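Local coordinates for glucosamine-6-phosphate deaminase (Thermotoga maritima, PDB 1J5X), which belongs to the SIS-domain family of alpha/beta proteins, its single chain folding around two parallel beta-sheets, at residues 25-30 / 307-312; 58-63 / 111-116; 215-220 / 316-321; 234-239 / 334-339; 271-276 / 290-295. One frame throughout, in Å; residues are numbered along the deposited sequence.

Interaction 1 (25-30 / 307-312); sequences NELKKF and SAFLRT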
# COMPACT_ATOMS: atom_id res chain seq x y z
N ASN A 25 6.77 -15.93 4.41
CA ASN A 25 7.54 -16.58 5.46
C ASN A 25 7.69 -15.97 6.83
O ASN A 25 7.92 -16.68 7.81
CB ASN A 25 8.97 -16.87 4.94
CG ASN A 25 8.97 -17.83 3.76
OD1 ASN A 25 8.22 -18.82 3.76
ND2 ASN A 25 9.80 -17.56 2.75
N GLU A 26 7.57 -14.66 6.94
CA GLU A 26 7.82 -14.03 8.21
C GLU A 26 6.67 -13.23 8.81
O GLU A 26 6.78 -12.70 9.91
CB GLU A 26 9.04 -13.11 8.05
CG GLU A 26 10.18 -13.80 7.25
CD GLU A 26 11.53 -13.06 7.31
OE1 GLU A 26 11.54 -11.82 7.53
OE2 GLU A 26 12.60 -13.72 7.11
N LEU A 27 5.58 -13.15 8.08
CA LEU A 27 4.46 -12.33 8.54
C LEU A 27 3.86 -12.77 9.86
O LEU A 27 3.59 -11.96 10.72
CB LEU A 27 3.39 -12.29 7.44
CG LEU A 27 2.24 -11.30 7.65
CD1 LEU A 27 2.81 -9.81 7.65
CD2 LEU A 27 1.23 -11.52 6.50
N LYS A 28 3.64 -14.08 10.01
CA LYS A 28 3.06 -14.57 11.26
C LYS A 28 3.93 -14.24 12.45
O LYS A 28 3.47 -13.83 13.53
CB LYS A 28 2.78 -16.08 11.17
CG LYS A 28 2.06 -16.63 12.42
CD LYS A 28 1.49 -18.03 12.12
CE LYS A 28 0.68 -18.62 13.28
NZ LYS A 28 1.55 -19.30 14.30
N LYS A 29 5.23 -14.42 12.27
CA LYS A 29 6.14 -14.10 13.36
C LYS A 29 6.08 -12.62 13.73
O LYS A 29 6.06 -12.26 14.91
CB LYS A 29 7.57 -14.46 12.93
CG LYS A 29 8.65 -14.12 13.93
CD LYS A 29 9.99 -14.67 13.36
CE LYS A 29 11.17 -14.50 14.30
NZ LYS A 29 12.42 -14.81 13.54
N PHE A 30 6.07 -11.77 12.71
CA PHE A 30 6.03 -10.35 12.93
C PHE A 30 4.69 -10.04 13.62
O PHE A 30 4.62 -9.27 14.57
CB PHE A 30 6.10 -9.62 11.58
CG PHE A 30 5.68 -8.18 11.65
CD1 PHE A 30 6.52 -7.22 12.19
CD2 PHE A 30 4.39 -7.79 11.20
CE1 PHE A 30 6.12 -5.86 12.29
CE2 PHE A 30 3.97 -6.45 11.29
CZ PHE A 30 4.83 -5.47 11.83
N SER A 307 -8.48 -7.08 4.56
CA SER A 307 -7.51 -7.78 3.70
C SER A 307 -6.54 -6.78 2.99
O SER A 307 -5.66 -7.22 2.25
CB SER A 307 -8.25 -8.59 2.60
OG SER A 307 -9.02 -7.69 1.80
N ALA A 308 -6.74 -5.49 3.19
CA ALA A 308 -5.90 -4.49 2.51
C ALA A 308 -4.42 -4.74 2.71
O ALA A 308 -3.66 -4.54 1.74
CB ALA A 308 -6.26 -3.05 2.97
N PHE A 309 -4.01 -5.22 3.89
CA PHE A 309 -2.59 -5.42 4.14
C PHE A 309 -1.93 -6.56 3.33
O PHE A 309 -0.69 -6.69 3.28
CB PHE A 309 -2.33 -5.57 5.62
CG PHE A 309 -2.72 -6.91 6.18
CD1 PHE A 309 -4.03 -7.13 6.63
CD2 PHE A 309 -1.79 -7.98 6.22
CE1 PHE A 309 -4.40 -8.40 7.11
CE2 PHE A 309 -2.14 -9.23 6.70
CZ PHE A 309 -3.45 -9.46 7.15
N LEU A 310 -2.74 -7.41 2.70
CA LEU A 310 -2.21 -8.45 1.84
C LEU A 310 -2.39 -8.10 0.36
O LEU A 310 -1.78 -8.73 -0.51
CB LEU A 310 -2.98 -9.74 2.04
CG LEU A 310 -2.92 -10.48 3.37
CD1 LEU A 310 -3.92 -11.68 3.33
CD2 LEU A 310 -1.48 -11.03 3.57
N ARG A 311 -3.27 -7.15 0.04
CA ARG A 311 -3.61 -6.98 -1.36
C ARG A 311 -2.65 -6.35 -2.35
O ARG A 311 -2.99 -6.27 -3.53
CB ARG A 311 -5.00 -6.37 -1.53
CG ARG A 311 -6.17 -7.42 -1.19
CD ARG A 311 -7.49 -6.66 -0.99
NE ARG A 311 -8.67 -7.56 -0.91
CZ ARG A 311 -9.44 -7.87 -1.95
NH1 ARG A 311 -9.16 -7.37 -3.17
NH2 ARG A 311 -10.52 -8.67 -1.77
N THR A 312 -1.51 -5.88 -1.88
CA THR A 312 -0.50 -5.40 -2.86
C THR A 312 0.44 -6.57 -3.25
O THR A 312 1.24 -6.46 -4.17
CB THR A 312 0.37 -4.20 -2.36
OG1 THR A 312 1.17 -4.56 -1.24
CG2 THR A 312 -0.55 -3.02 -1.98
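Helix 27-35 is joined to the loop ahead of helix 313-326 through one leucine methyl: CD2 of Leu-27 rests against the edge of the Phe-309 ring and a methyl of Leu-310, the two side by side. The evidence is two separations of nearly equal length, Leu-27 CD2 to Phe-309 CE2 at 4.1 Å and Leu-27 CD2 to Leu-310 CD2 at 4.0 Å. The methyl arrives close to the plane of the Phe-309 ring. One face of that ring belongs to Leu-310, whose CG stands 3.6 Å above the plane of the Phe-309 ring, displaced toward the rim. With CG of Leu-27 swung opposite its own backbone N (chi1 -171°), the branch extends toward the loop and spans backbones whose nearest CA atoms, those of Leu-27 and Leu-310, are still 10.2 Å apart. Long helices wall in this buried junction: Leu-27 and Leu-310 both touch Ser-193 of helix 184-205, and Leu-27 also rests on Met-166 of helix 162-179. On the loop itself, Arg-311 NE donates to Ser-307 OG over 2.7 Å (147° at the hydrogen), nearly in the guanidinium plane. Its NH1 bonds Gln-267 and the carbonyl of Val-293, tying the loop to the four-stranded sheet.

Interaction 2 (58-63 / 111-116); sequences VGCGSS and GNTTEV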
# COMPACT_ATOMS: atom_id res chain seq x y z
N VAL A 58 0.93 11.45 6.70
CA VAL A 58 1.76 12.25 5.77
C VAL A 58 2.97 11.43 5.31
O VAL A 58 3.66 10.87 6.16
CB VAL A 58 2.28 13.50 6.57
CG1 VAL A 58 3.21 14.37 5.72
CG2 VAL A 58 1.03 14.35 7.08
N GLY A 59 3.24 11.39 4.02
CA GLY A 59 4.39 10.59 3.58
C GLY A 59 4.67 10.79 2.11
O GLY A 59 3.95 11.56 1.49
N CYS A 60 5.70 10.12 1.57
CA CYS A 60 6.10 10.24 0.16
C CYS A 60 6.17 8.90 -0.56
O CYS A 60 6.60 7.90 0.06
CB CYS A 60 7.50 10.86 0.01
SG CYS A 60 7.67 12.50 0.80
N GLY A 61 5.74 8.89 -1.82
CA GLY A 61 5.84 7.67 -2.65
C GLY A 61 5.04 6.53 -2.04
O GLY A 61 3.84 6.72 -1.70
N SER A 62 5.65 5.35 -1.93
CA SER A 62 4.94 4.22 -1.29
C SER A 62 4.43 4.58 0.08
O SER A 62 3.38 4.04 0.50
CB SER A 62 5.84 2.96 -1.10
OG SER A 62 6.37 2.64 -2.34
N SER A 63 5.14 5.46 0.80
CA SER A 63 4.69 5.82 2.15
C SER A 63 3.47 6.77 2.09
O SER A 63 2.69 6.89 3.03
CB SER A 63 5.81 6.44 2.96
OG SER A 63 6.63 5.43 3.58
N GLY A 111 13.58 6.92 7.48
CA GLY A 111 13.49 7.93 8.53
C GLY A 111 14.29 9.21 8.24
O GLY A 111 14.35 10.10 9.06
N ASN A 112 14.85 9.32 7.06
CA ASN A 112 15.67 10.49 6.77
C ASN A 112 15.17 11.29 5.54
O ASN A 112 15.84 12.24 5.08
CB ASN A 112 17.15 10.05 6.61
CG ASN A 112 17.78 9.67 7.95
OD1 ASN A 112 17.45 10.40 9.00
ND2 ASN A 112 18.61 8.72 8.01
N THR A 113 13.98 10.94 5.05
CA THR A 113 13.37 11.62 3.89
C THR A 113 13.20 13.10 4.20
O THR A 113 12.48 13.48 5.12
CB THR A 113 12.00 10.96 3.56
OG1 THR A 113 12.21 9.55 3.42
CG2 THR A 113 11.44 11.50 2.25
N THR A 114 13.92 13.94 3.45
CA THR A 114 13.91 15.37 3.73
C THR A 114 12.53 16.01 3.85
O THR A 114 12.28 16.74 4.80
CB THR A 114 14.69 16.15 2.69
OG1 THR A 114 16.01 15.56 2.50
CG2 THR A 114 14.86 17.56 3.19
N GLU A 115 11.67 15.70 2.90
CA GLU A 115 10.31 16.26 2.91
C GLU A 115 9.53 15.87 4.17
O GLU A 115 8.76 16.66 4.69
CB GLU A 115 9.60 15.79 1.65
CG GLU A 115 10.12 16.48 0.41
CD GLU A 115 9.73 15.70 -0.82
OE1 GLU A 115 8.50 15.71 -1.12
OE2 GLU A 115 10.59 15.04 -1.46
N VAL A 116 9.77 14.66 4.69
CA VAL A 116 9.02 14.19 5.86
C VAL A 116 9.54 14.89 7.09
O VAL A 116 8.78 15.21 7.99
CB VAL A 116 9.14 12.63 5.99
CG1 VAL A 116 8.39 12.11 7.26
CG2 VAL A 116 8.53 12.01 4.77
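Cys-60 puts its sulfur into a niche formed by three side chains at the start of helix 114-125: Thr-113, Glu-115 and Val-116. SG lies opposite the residue's own carbonyl carbon (chi1 -57°), which carries it across to the other segment. Glu-115 meets it along its flank: CB of Glu-115 is 3.9 Å from Cys-60 SG and OE1 of Glu-115 is 3.8 Å away. That double approach follows from the shape of the glutamate, which starts beside its backbone N and runs on extended beyond CG, bringing both the root and the carboxylate end past the sulfur. No hydrogen bond is assigned between them. The other two partners are methyls. Val-116 offers CG2, the branch that does the touching, at 4.1 Å from Cys-60 SG. Thr-113 contributes CG2 at 4.2 Å from Cys-60 SG; its hydroxyl OG1 is on the other branch and hydrogen-bonds Ser-108 OG. Thr-113 thus turns an apolar branch to the sulfur and spends its polar one elsewhere. No hydrogen bond crosses the segments, and with 169 Å² buried the contact is one of van der Waals packing. Both segments lie at the C-terminal ends of neighbouring parallel strands, 54-59 and 102-107, in the five-stranded sheet of the SIS domain (order 2-1-3-4-5). Ala-87 of helix 87-91 touches both Cys-60 and Val-116, while Leu-342, at the chain terminus, lies against Glu-115.

Interaction 3 (215-220 / 316-321); sequences FVFLGM and QILGYQ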
# COMPACT_ATOMS: atom_id res chain seq x y z
N PHE A 215 -0.44 -1.75 -17.48
CA PHE A 215 -1.09 -2.32 -16.28
C PHE A 215 -2.04 -1.29 -15.65
O PHE A 215 -1.66 -0.12 -15.44
CB PHE A 215 -0.04 -2.68 -15.24
CG PHE A 215 0.94 -3.75 -15.67
CD1 PHE A 215 0.72 -4.52 -16.81
CD2 PHE A 215 2.06 -3.97 -14.92
CE1 PHE A 215 1.65 -5.51 -17.18
CE2 PHE A 215 3.01 -4.96 -15.26
CZ PHE A 215 2.79 -5.72 -16.40
N VAL A 216 -3.24 -1.76 -15.27
CA VAL A 216 -4.27 -0.89 -14.67
C VAL A 216 -4.68 -1.58 -13.37
O VAL A 216 -4.92 -2.80 -13.38
CB VAL A 216 -5.46 -0.80 -15.63
CG1 VAL A 216 -6.64 -0.05 -15.00
CG2 VAL A 216 -5.02 -0.12 -16.96
N PHE A 217 -4.70 -0.84 -12.26
CA PHE A 217 -5.07 -1.37 -10.94
C PHE A 217 -6.33 -0.67 -10.47
O PHE A 217 -6.37 0.55 -10.33
CB PHE A 217 -3.87 -1.17 -10.02
CG PHE A 217 -2.67 -1.96 -10.49
CD1 PHE A 217 -2.58 -3.30 -10.17
CD2 PHE A 217 -1.66 -1.37 -11.29
CE1 PHE A 217 -1.50 -4.10 -10.60
CE2 PHE A 217 -0.57 -2.15 -11.75
CZ PHE A 217 -0.48 -3.51 -11.40
N LEU A 218 -7.40 -1.44 -10.24
CA LEU A 218 -8.69 -0.85 -9.88
C LEU A 218 -9.13 -1.28 -8.49
O LEU A 218 -9.00 -2.45 -8.16
CB LEU A 218 -9.75 -1.31 -10.89
CG LEU A 218 -9.56 -1.00 -12.39
CD1 LEU A 218 -10.88 -1.38 -13.17
CD2 LEU A 218 -9.31 0.54 -12.55
N GLY A 219 -9.62 -0.34 -7.70
CA GLY A 219 -10.13 -0.71 -6.37
C GLY A 219 -10.75 0.51 -5.73
O GLY A 219 -10.38 1.64 -6.06
N MSE A 220 -11.71 0.31 -4.81
CA MSE A 220 -12.32 1.44 -4.13
C MSE A 220 -11.80 1.65 -2.71
O MSE A 220 -11.43 0.68 -2.04
CB MSE A 220 -13.86 1.24 -4.00
CG MSE A 220 -14.51 1.19 -5.38
SE MSE A 220 -16.47 0.97 -4.95
CE MSE A 220 -17.26 1.52 -6.74
N GLN A 316 3.07 -6.87 -6.45
CA GLN A 316 4.53 -6.97 -6.23
C GLN A 316 5.06 -8.19 -7.03
O GLN A 316 6.14 -8.15 -7.56
CB GLN A 316 4.84 -7.27 -4.78
CG GLN A 316 4.50 -6.16 -3.78
CD GLN A 316 4.64 -6.66 -2.35
OE1 GLN A 316 5.53 -7.40 -2.06
NE2 GLN A 316 3.76 -6.23 -1.45
N ILE A 317 4.28 -9.28 -7.05
CA ILE A 317 4.67 -10.47 -7.81
C ILE A 317 4.58 -10.18 -9.32
O ILE A 317 5.44 -10.63 -10.09
CB ILE A 317 3.76 -11.71 -7.39
CG1 ILE A 317 4.10 -12.12 -5.97
CG2 ILE A 317 3.91 -12.88 -8.40
CD1 ILE A 317 3.13 -13.22 -5.37
N LEU A 318 3.57 -9.44 -9.74
CA LEU A 318 3.45 -9.07 -11.14
C LEU A 318 4.69 -8.24 -11.50
O LEU A 318 5.35 -8.50 -12.52
CB LEU A 318 2.20 -8.23 -11.38
CG LEU A 318 2.06 -7.70 -12.82
CD1 LEU A 318 1.90 -8.86 -13.87
CD2 LEU A 318 0.82 -6.84 -12.86
N GLY A 319 5.03 -7.29 -10.63
CA GLY A 319 6.16 -6.42 -10.95
C GLY A 319 7.43 -7.25 -11.12
O GLY A 319 8.22 -7.06 -12.08
N TYR A 320 7.64 -8.15 -10.16
CA TYR A 320 8.84 -8.98 -10.18
C TYR A 320 8.89 -9.85 -11.44
O TYR A 320 9.86 -9.84 -12.22
CB TYR A 320 8.89 -9.86 -8.95
CG TYR A 320 10.17 -10.68 -8.92
CD1 TYR A 320 10.25 -11.90 -9.57
CD2 TYR A 320 11.32 -10.17 -8.31
CE1 TYR A 320 11.45 -12.61 -9.61
CE2 TYR A 320 12.52 -10.87 -8.34
CZ TYR A 320 12.58 -12.08 -9.00
OH TYR A 320 13.82 -12.74 -9.05
N GLN A 321 7.83 -10.60 -11.67
CA GLN A 321 7.81 -11.46 -12.84
C GLN A 321 7.93 -10.68 -14.13
O GLN A 321 8.58 -11.15 -15.09
CB GLN A 321 6.52 -12.33 -12.83
CG GLN A 321 6.50 -13.34 -11.64
CD GLN A 321 5.39 -14.40 -11.77
OE1 GLN A 321 4.84 -14.53 -12.96
NE2 GLN A 321 5.04 -15.07 -10.78
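Leu-318 points CG away from its backbone N, while Phe-215 and Phe-217 each hold CG opposite the carbonyl carbon, and these choices bring one leucine branch into the corner formed by two phenyl rings. The rings are spun differently about their CB-CG bonds, chi2 being -13° in Phe-215 and -82° in Phe-217, and they accordingly receive the same methyl in different ways. Over a face of Phe-215, CD2 of Leu-318 makes a CH-pi contact, 4.0 Å from the ring centroid and 22° off the normal. It is displaced toward the rim, which is why its nearest ring atom is Phe-215 CD2, 3.7 Å from Leu-318 CD2. Leu-318 CG adds an approach of 3.8 Å to Phe-215 CE2, and the second methyl, CD1, comes within 4.1 Å of Phe-215 CZ. Phe-217 instead turns its edge: its CZ is 3.9 Å from Leu-318 CD2, near the ring plane. Alternation along strand 214-218 sends the side chains of Phe-215 and Phe-217 to the same side of the four-stranded parallel sheet, where helix 313-326 lies with the CA of Leu-318 9.6 Å from the CA of Phe-215. The strand runs inside that sheet between 241-245 and 262-267, with backbone bonds to both. Helix 222-238 flanks the same layer, placing Cys-234 against Phe-215, and Ser-227, Ser-230 and Ala-231 against Phe-217.

Interaction 4 (234-239 / 334-339); sequences CIEMSL and PHLEKT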
# COMPACT_ATOMS: atom_id res chain seq x y z
N CYS A 234 4.88 -1.82 -9.95
CA CYS A 234 5.19 -2.23 -11.32
C CYS A 234 5.94 -1.19 -12.08
O CYS A 234 6.68 -1.53 -13.03
CB CYS A 234 3.96 -2.61 -12.07
SG CYS A 234 3.22 -4.13 -11.30
N ILE A 235 5.77 0.07 -11.68
CA ILE A 235 6.53 1.12 -12.37
C ILE A 235 7.96 0.99 -11.95
O ILE A 235 8.84 0.90 -12.81
CB ILE A 235 5.98 2.56 -12.00
CG1 ILE A 235 4.65 2.79 -12.71
CG2 ILE A 235 7.03 3.62 -12.38
CD1 ILE A 235 3.73 3.97 -12.10
N GLU A 236 8.22 0.93 -10.65
CA GLU A 236 9.56 0.86 -10.18
C GLU A 236 10.29 -0.45 -10.52
O GLU A 236 11.45 -0.44 -10.95
CB GLU A 236 9.64 1.02 -8.68
CG GLU A 236 9.20 2.38 -8.11
CD GLU A 236 9.20 2.37 -6.58
OE1 GLU A 236 8.72 1.38 -5.98
OE2 GLU A 236 9.63 3.35 -5.94
N MSE A 237 9.61 -1.58 -10.32
CA MSE A 237 10.31 -2.86 -10.52
C MSE A 237 10.56 -3.26 -11.94
O MSE A 237 11.64 -3.78 -12.27
CB MSE A 237 9.51 -4.00 -9.85
CG MSE A 237 9.57 -3.94 -8.37
SE MSE A 237 8.46 -5.55 -7.69
CE MSE A 237 8.38 -5.12 -5.88
N SER A 238 9.55 -3.02 -12.76
CA SER A 238 9.55 -3.50 -14.12
C SER A 238 9.54 -2.49 -15.24
O SER A 238 9.54 -2.88 -16.40
CB SER A 238 8.35 -4.43 -14.29
OG SER A 238 7.16 -3.71 -14.63
N LEU A 239 9.47 -1.21 -14.89
CA LEU A 239 9.38 -0.15 -15.88
C LEU A 239 8.20 -0.25 -16.82
O LEU A 239 8.30 0.07 -18.00
CB LEU A 239 10.72 -0.10 -16.68
CG LEU A 239 11.93 0.07 -15.77
CD1 LEU A 239 13.28 0.25 -16.63
CD2 LEU A 239 11.77 1.31 -14.93
N PRO A 334 16.10 2.20 -12.45
CA PRO A 334 16.88 3.37 -12.88
C PRO A 334 16.55 4.58 -12.00
O PRO A 334 15.40 4.75 -11.61
CB PRO A 334 16.38 3.66 -14.28
CG PRO A 334 15.60 2.51 -14.69
CD PRO A 334 15.08 1.87 -13.46
N HIS A 335 17.56 5.41 -11.73
CA HIS A 335 17.44 6.68 -10.98
C HIS A 335 16.97 6.77 -9.54
O HIS A 335 17.07 7.85 -8.93
CB HIS A 335 16.55 7.67 -11.75
CG HIS A 335 16.45 7.41 -13.22
ND1 HIS A 335 17.56 7.32 -14.04
CD2 HIS A 335 15.36 7.28 -14.02
CE1 HIS A 335 17.15 7.15 -15.29
NE2 HIS A 335 15.82 7.11 -15.31
N LEU A 336 16.45 5.68 -8.98
CA LEU A 336 15.95 5.70 -7.61
C LEU A 336 16.95 5.58 -6.49
O LEU A 336 17.94 4.88 -6.61
CB LEU A 336 14.93 4.58 -7.41
CG LEU A 336 13.74 4.60 -8.38
CD1 LEU A 336 12.69 3.63 -7.86
CD2 LEU A 336 13.17 5.99 -8.54
N GLU A 337 16.62 6.21 -5.35
CA GLU A 337 17.44 6.21 -4.14
C GLU A 337 16.60 5.78 -2.94
O GLU A 337 15.42 6.13 -2.86
CB GLU A 337 17.97 7.62 -3.87
CG GLU A 337 18.74 8.25 -5.01
CD GLU A 337 19.07 9.72 -4.73
OE1 GLU A 337 18.14 10.56 -4.76
OE2 GLU A 337 20.26 10.03 -4.46
N LYS A 338 17.16 5.05 -1.97
CA LYS A 338 16.31 4.66 -0.83
C LYS A 338 15.83 5.90 -0.07
O LYS A 338 14.64 6.05 0.25
CB LYS A 338 17.07 3.73 0.13
CG LYS A 338 16.28 2.50 0.61
CD LYS A 338 16.78 1.97 1.96
CE LYS A 338 16.09 0.64 2.33
NZ LYS A 338 16.43 0.14 3.71
N THR A 339 16.76 6.81 0.23
CA THR A 339 16.39 8.02 0.94
C THR A 339 16.41 9.17 -0.05
O THR A 339 17.47 9.46 -0.65
CB THR A 339 17.35 8.32 2.11
OG1 THR A 339 17.28 7.27 3.06
CG2 THR A 339 16.94 9.60 2.85
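Leu-239, just past the end of helix 222-238, and Pro-334, in the C-terminal tail, reach toward each other, two methyls meeting two ring carbons: Leu-239 CD2 is 3.7 Å from Pro-334 CD, and Leu-239 CD1 is 3.8 Å from Pro-334 CG. The helix end is itself secured, since Ser-238 OG donates to Cys-234 O over 2.7 Å, in the carbonyl plane on a lone pair, and Ser-238 N bonds the same oxygen. Leu-239 follows with positive phi (58°), turning the chain out of the helix.

The second half is just as close but narrower, a single methyl laid across a glutamate. Leu-336 crosses Glu-236 at about a right angle, setting CD1 of Leu-336 3.7 Å from Glu-236 CG and 3.6 Å from Glu-236 OE2. Leu-239 and Leu-336 are both solvent-exposed, and crystal neighbours touch all four contacting residues. With no hydrogen bond or salt bridge across, the tail meets leucine methyls and the glutamate's chain and carboxylate, and no directional bond fixes the register here. Farther on, Lys-338 NZ bonds Glu-155 O and Thr-339 OG1 bonds Thr-110 OG1, so the polar hold on the tail lies beyond this patch, whose order may owe something to the lattice.

Interaction 5 (271-276 / 290-295); sequences GMDEQE and VLEVGE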
# COMPACT_ATOMS: atom_id res chain seq x y z
N GLY A 271 -20.06 -7.39 -1.71
CA GLY A 271 -21.30 -6.99 -2.33
C GLY A 271 -21.35 -6.51 -3.78
O GLY A 271 -22.46 -6.32 -4.29
N MSE A 272 -20.18 -6.31 -4.42
CA MSE A 272 -20.14 -5.77 -5.77
C MSE A 272 -19.77 -6.72 -6.85
O MSE A 272 -19.37 -6.31 -7.93
CB MSE A 272 -19.21 -4.55 -5.77
CG MSE A 272 -19.83 -3.48 -4.91
SE MSE A 272 -18.81 -1.82 -5.17
CE MSE A 272 -19.38 -1.46 -6.91
N ASP A 273 -19.97 -8.01 -6.61
CA ASP A 273 -19.60 -8.95 -7.62
C ASP A 273 -20.32 -8.65 -8.97
O ASP A 273 -19.71 -8.75 -10.03
CB ASP A 273 -19.95 -10.38 -7.20
CG ASP A 273 -19.41 -11.41 -8.18
OD1 ASP A 273 -18.20 -11.47 -8.41
OD2 ASP A 273 -20.22 -12.18 -8.75
N GLU A 274 -21.58 -8.28 -8.90
CA GLU A 274 -22.30 -8.00 -10.14
C GLU A 274 -21.69 -6.86 -10.97
O GLU A 274 -21.51 -6.99 -12.20
CB GLU A 274 -23.75 -7.65 -9.85
CG GLU A 274 -24.54 -7.52 -11.11
CD GLU A 274 -25.86 -6.79 -10.88
OE1 GLU A 274 -25.98 -5.60 -11.30
OE2 GLU A 274 -26.77 -7.38 -10.26
N GLN A 275 -21.41 -5.76 -10.29
CA GLN A 275 -20.82 -4.63 -11.00
C GLN A 275 -19.42 -4.98 -11.50
O GLN A 275 -19.05 -4.55 -12.58
CB GLN A 275 -20.77 -3.39 -10.07
CG GLN A 275 -22.11 -2.84 -9.61
CD GLN A 275 -22.96 -3.79 -8.73
OE1 GLN A 275 -22.44 -4.54 -7.87
NE2 GLN A 275 -24.30 -3.75 -8.93
N GLU A 276 -18.65 -5.75 -10.72
CA GLU A 276 -17.30 -6.11 -11.06
C GLU A 276 -17.28 -7.05 -12.24
O GLU A 276 -16.47 -6.90 -13.14
CB GLU A 276 -16.55 -6.73 -9.85
CG GLU A 276 -16.18 -5.70 -8.78
CD GLU A 276 -16.05 -6.25 -7.36
OE1 GLU A 276 -16.19 -7.49 -7.15
OE2 GLU A 276 -15.83 -5.43 -6.42
N VAL A 290 -8.17 -9.44 -17.79
CA VAL A 290 -8.59 -8.99 -16.45
C VAL A 290 -8.42 -10.07 -15.44
O VAL A 290 -8.77 -11.26 -15.71
CB VAL A 290 -10.03 -8.59 -16.44
CG1 VAL A 290 -10.43 -8.12 -15.00
CG2 VAL A 290 -10.28 -7.52 -17.53
N LEU A 291 -7.82 -9.70 -14.31
CA LEU A 291 -7.58 -10.60 -13.20
C LEU A 291 -8.27 -10.01 -11.95
O LEU A 291 -8.11 -8.82 -11.63
CB LEU A 291 -6.09 -10.73 -12.97
CG LEU A 291 -5.62 -11.79 -11.99
CD1 LEU A 291 -4.25 -12.35 -12.45
CD2 LEU A 291 -5.50 -11.14 -10.61
N GLU A 292 -9.10 -10.82 -11.28
CA GLU A 292 -9.74 -10.33 -10.06
C GLU A 292 -9.07 -10.87 -8.82
O GLU A 292 -8.78 -12.07 -8.69
CB GLU A 292 -11.21 -10.74 -10.00
CG GLU A 292 -12.11 -10.02 -10.97
CD GLU A 292 -13.48 -10.70 -11.08
OE1 GLU A 292 -13.62 -11.63 -11.91
OE2 GLU A 292 -14.41 -10.31 -10.35
N VAL A 293 -8.84 -9.97 -7.85
CA VAL A 293 -8.24 -10.36 -6.58
C VAL A 293 -9.37 -10.30 -5.57
O VAL A 293 -9.95 -9.24 -5.37
CB VAL A 293 -7.16 -9.33 -6.12
CG1 VAL A 293 -6.66 -9.67 -4.70
CG2 VAL A 293 -6.01 -9.33 -7.17
N GLY A 294 -9.65 -11.42 -4.91
CA GLY A 294 -10.76 -11.43 -3.93
C GLY A 294 -11.61 -12.72 -4.13
O GLY A 294 -11.52 -13.45 -5.16
N GLU A 295 -12.47 -12.99 -3.14
CA GLU A 295 -13.31 -14.18 -3.22
C GLU A 295 -14.21 -14.05 -4.42
O GLU A 295 -14.72 -12.95 -4.73
CB GLU A 295 -14.06 -14.33 -1.88
CG GLU A 295 -13.11 -14.97 -0.92
CD GLU A 295 -13.78 -15.45 0.36
OE1 GLU A 295 -15.02 -15.61 0.38
OE2 GLU A 295 -13.05 -15.70 1.36
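The first turn of helix 273-285 passes beside strand 289-293 with CA atoms 8.7 Å apart at Glu-276 and Glu-292, a gap that side chains must fill. Glu-292 extends toward the helix, and its OE2 comes 4.2 Å from Glu-276 CB. The same oxygen has two acidic neighbours: Asp-273 OD1 stands 4.4 Å from Glu-292 OE2, and Glu-276 OE1 stands 4.6 Å from Glu-292 OE2. Three carboxylates this close would probably repel one another, but Lys-268 NZ forms a salt bridge with each of them, to Asp-273 OD1, Glu-276 OE1 and Glu-292 OE2, so a shared cation probably offsets the like charges. The helix belongs to the beta-alpha-beta unit 262-267, 273-285, 289-293, and Lys-268 directly follows the first strand, where the chain leaves the sheet for the helix. The acids thus come from the helix start and from the outermost strand of the four-stranded sheet, converging on a lysine of the connection. The second oxygens are engaged as well: Glu-292 OE1 pairs with Arg-280 and Lys-277 farther along the helix, and Glu-276 OE2 accepts from the backbone N of Val-269. Glu-276 therefore holds the connection by both oxygens, with its carboxylate rotation fixed by two different partners, while its own N bonds Met-272 O at 2.9 Å within the opening turn.

Interaction 2 belongs to the five-stranded sheet of the SIS domain, interactions 3 and 5 to the four-stranded sheet, their centres about 15 Å apart and joined where Met-220 SE packs 3.6 Å from Met-272 SE; interactions 2 and 5 are about 33 Å apart, on opposite sides of the chain's centre. Interaction 1 closes a span enclosing both 2 and 5, bringing an N-terminal helix to the loop before helix 313-326. Interactions 3 and 4 alternate along the chain and pack directly, Gly-319 O lying 3.4 Å from Ser-238 CB. Interaction 4 also meets interaction 2 through Thr-339, so the C-terminal tail bridges from the four-stranded half to the start of helix 114-125 in the SIS domain.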